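Local coordinates for amyloid-like protein 1 (Homo sapiens, PDB 4RDA), which binds heparin and heparan sulfate through its helical E2 domain, at residues A134-Q139 and E203-S208. Residues are numbered along the deposited sequence; the frame is centred on the assembly and turned at random.
Sequences AEQKEQ and EHLGPS
A single side-chain-to-backbone hydrogen bond, from Gln-136 to the carbonyl of His-204, ties helix 121-152 to the loop that follows helix 186-202. Gln-136 NE2 lies 2.8 Å from His-204 O, with an N-H...O angle of 153°. The acceptor sits within 1° of the Gln-136 amide plane, and the donor lies in the carbonyl plane. Such reach comes from a stretched glutamine: CG is anti to the backbone N (chi1 -161°) and the chain stays extended beyond it, spanning a gap in which the closest CA atoms, those of Gln-136 and Pro-207, are 7.0 Å apart. Within the helical E2 domain the loop segment follows the C-terminal end of helix 186-202, where the chain turns off the helix. It departs at His-204, whose phi is positive, while backbone hydrogen bonds join Leu-205 to Leu-199 and Gly-206 to Leu-200. Beside the bond, Leu-205 crosses Gln-136 at about a right angle and brings CD2 to 3.7 Å from Gln-136 OE1; the leucine also packs on Arg-129 and Leu-132 of helix 121-152. The imidazole of His-204 turns off to Glu-209, whose carboxylate OE1 is hydrogen-bonded to ND1.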
ATOM      1  N   ALA A 134      10.300 -21.552   5.104  1.00 44.76           N
ATOM      2  CA  ALA A 134      10.483 -20.977   3.781  1.00 43.71           C
ATOM      3  C   ALA A 134       9.322 -21.333   2.859  1.00 46.13           C
ATOM      4  O   ALA A 134       8.862 -20.500   2.068  1.00 51.12           O
ATOM      5  CB  ALA A 134      11.788 -21.443   3.192  1.00 32.70           C
ATOM      6  N   GLU A 135       8.844 -22.566   2.981  1.00 46.21           N
ATOM      7  CA  GLU A 135       7.667 -23.002   2.247  1.00 43.84           C
ATOM      8  C   GLU A 135       6.435 -22.280   2.779  1.00 42.65           C
ATOM      9  O   GLU A 135       5.554 -21.884   2.006  1.00 44.16           O
ATOM     10  CB  GLU A 135       7.491 -24.523   2.349  1.00 43.40           C
ATOM     11  CG  GLU A 135       8.555 -25.334   1.621  1.00 43.89           C
ATOM     12  CD  GLU A 135       8.259 -25.515   0.140  1.00 46.83           C
ATOM     13  OE1 GLU A 135       8.863 -26.408  -0.492  1.00 47.37           O
ATOM     14  OE2 GLU A 135       7.417 -24.766  -0.389  1.00 48.93           O
ATOM     15  N   GLN A 136       6.377 -22.080   4.092  1.00 39.24           N
ATOM     16  CA  GLN A 136       5.248 -21.363   4.672  1.00 42.94           C
ATOM     17  C   GLN A 136       5.267 -19.882   4.262  1.00 46.78           C
ATOM     18  O   GLN A 136       4.211 -19.238   4.125  1.00 46.48           O
ATOM     19  CB  GLN A 136       5.256 -21.503   6.189  1.00 46.20           C
ATOM     20  CG  GLN A 136       3.932 -21.216   6.861  1.00 49.80           C
ATOM     21  CD  GLN A 136       3.966 -21.560   8.348  1.00 56.05           C
ATOM     22  OE1 GLN A 136       4.646 -20.895   9.134  1.00 59.99           O
ATOM     23  NE2 GLN A 136       3.244 -22.614   8.737  1.00 55.70           N
ATOM     24  N   LYS A 137       6.464 -19.341   4.050  1.00 45.39           N
ATOM     25  CA  LYS A 137       6.557 -17.978   3.581  1.00 47.03           C
ATOM     26  C   LYS A 137       5.961 -17.885   2.171  1.00 48.03           C
ATOM     27  O   LYS A 137       5.294 -16.889   1.835  1.00 48.49           O
ATOM     28  CB  LYS A 137       8.010 -17.466   3.612  1.00 48.07           C
ATOM     29  CG  LYS A 137       8.148 -16.028   3.110  1.00 51.69           C
ATOM     30  CD  LYS A 137       9.573 -15.467   3.236  1.00 56.13           C
ATOM     31  CE  LYS A 137       9.977 -15.250   4.696  1.00 57.99           C
ATOM     32  N   GLU A 138       6.152 -18.924   1.360  1.00 46.23           N
ATOM     33  CA  GLU A 138       5.590 -18.886   0.013  1.00 47.32           C
ATOM     34  C   GLU A 138       4.074 -19.058   0.067  1.00 47.11           C
ATOM     35  O   GLU A 138       3.336 -18.451  -0.705  1.00 44.31           O
ATOM     36  CB  GLU A 138       6.198 -19.950  -0.905  1.00 44.56           C
ATOM     37  CG  GLU A 138       5.590 -19.857  -2.299  1.00 45.39           C
ATOM     38  CD  GLU A 138       6.265 -20.733  -3.318  1.00 50.75           C
ATOM     39  OE1 GLU A 138       7.498 -20.844  -3.270  1.00 57.30           O
ATOM     40  OE2 GLU A 138       5.562 -21.305  -4.174  1.00 51.80           O
ATOM     41  N   GLN A 139       3.612 -19.895   0.983  1.00 49.20           N
ATOM     42  CA  GLN A 139       2.181 -20.092   1.143  1.00 48.26           C
ATOM     43  C   GLN A 139       1.484 -18.795   1.578  1.00 46.66           C
ATOM     44  O   GLN A 139       0.427 -18.460   1.048  1.00 46.50           O
ATOM     45  CB  GLN A 139       1.894 -21.215   2.150  1.00 46.62           C
ATOM     46  CG  GLN A 139       0.417 -21.339   2.492  1.00 49.39           C
ATOM     47  CD  GLN A 139       0.173 -22.215   3.680  1.00 59.66           C
ATOM     48  OE1 GLN A 139       1.094 -22.530   4.427  1.00 68.61           O
ATOM     49  NE2 GLN A 139      -1.069 -22.640   3.863  1.00 62.15           N
ATOM     50  N   GLU A 203       4.456 -26.059  16.668  1.00 60.87           N
ATOM     51  CA  GLU A 203       4.950 -24.808  16.067  1.00 58.46           C
ATOM     52  C   GLU A 203       4.166 -24.411  14.828  1.00 56.68           C
ATOM     53  O   GLU A 203       4.371 -23.339  14.277  1.00 58.71           O
ATOM     54  CB  GLU A 203       6.436 -24.918  15.704  1.00 58.04           C
ATOM     55  CG  GLU A 203       7.344 -25.200  16.889  1.00 60.40           C
ATOM     56  CD  GLU A 203       8.812 -25.324  16.495  1.00 64.71           C
ATOM     57  OE1 GLU A 203       9.459 -26.327  16.878  1.00 67.04           O
ATOM     58  OE2 GLU A 203       9.326 -24.414  15.812  1.00 65.99           O
ATOM     59  N   HIS A 204       3.273 -25.292  14.392  1.00 56.78           N
ATOM     60  CA  HIS A 204       2.403 -25.052  13.240  1.00 54.53           C
ATOM     61  C   HIS A 204       3.163 -24.806  11.950  1.00 52.01           C
ATOM     62  O   HIS A 204       2.741 -24.013  11.123  1.00 52.02           O
ATOM     63  CB  HIS A 204       1.470 -23.881  13.523  1.00 58.27           C
ATOM     64  CG  HIS A 204       0.724 -24.024  14.810  1.00 66.00           C
ATOM     65  ND1 HIS A 204      -0.306 -24.923  14.974  1.00 67.63           N
ATOM     66  CD2 HIS A 204       0.888 -23.413  16.008  1.00 67.40           C
ATOM     67  CE1 HIS A 204      -0.761 -24.847  16.210  1.00 68.02           C
ATOM     68  NE2 HIS A 204      -0.050 -23.942  16.860  1.00 68.54           N
ATOM     69  N   LEU A 205       4.270 -25.515  11.760  1.00 51.04           N
ATOM     70  CA  LEU A 205       5.023 -25.386  10.525  1.00 50.60           C
ATOM     71  C   LEU A 205       4.562 -26.359   9.436  1.00 52.87           C
ATOM     72  O   LEU A 205       5.055 -26.307   8.312  1.00 54.66           O
ATOM     73  CB  LEU A 205       6.511 -25.567  10.798  1.00 49.77           C
ATOM     74  CG  LEU A 205       7.117 -24.493  11.713  1.00 49.67           C
ATOM     75  CD1 LEU A 205       8.635 -24.546  11.702  1.00 48.70           C
ATOM     76  CD2 LEU A 205       6.641 -23.122  11.310  1.00 51.08           C
ATOM     77  N   GLY A 206       3.613 -27.235   9.758  1.00 51.33           N
ATOM     78  CA  GLY A 206       3.115 -28.186   8.781  1.00 51.01           C
ATOM     79  C   GLY A 206       2.346 -27.518   7.654  1.00 52.96           C
ATOM     80  O   GLY A 206       1.620 -26.554   7.889  1.00 52.69           O
ATOM     81  N   PRO A 207       2.469 -28.055   6.427  1.00 53.26           N
ATOM     82  CA  PRO A 207       1.815 -27.469   5.248  1.00 48.56           C
ATOM     83  C   PRO A 207       0.283 -27.417   5.319  1.00 53.40           C
ATOM     84  O   PRO A 207      -0.321 -26.656   4.573  1.00 57.50           O
ATOM     85  CB  PRO A 207       2.257 -28.398   4.108  1.00 47.58           C
ATOM     86  CG  PRO A 207       2.435 -29.738   4.778  1.00 50.68           C
ATOM     87  CD  PRO A 207       3.043 -29.388   6.135  1.00 52.79           C
ATOM     88  N   SER A 208      -0.330 -28.213   6.187  1.00 56.85           N
ATOM     89  CA  SER A 208      -1.782 -28.259   6.313  1.00 58.03           C
ATOM     90  C   SER A 208      -2.290 -27.558   7.579  1.00 56.76           C
ATOM     91  O   SER A 208      -3.455 -27.682   7.929  1.00 57.23           O
ATOM     92  CB  SER A 208      -2.264 -29.710   6.297  1.00 64.54           C
ATOM     93  OG  SER A 208      -1.753 -30.421   7.416  1.00 71.85           O
TER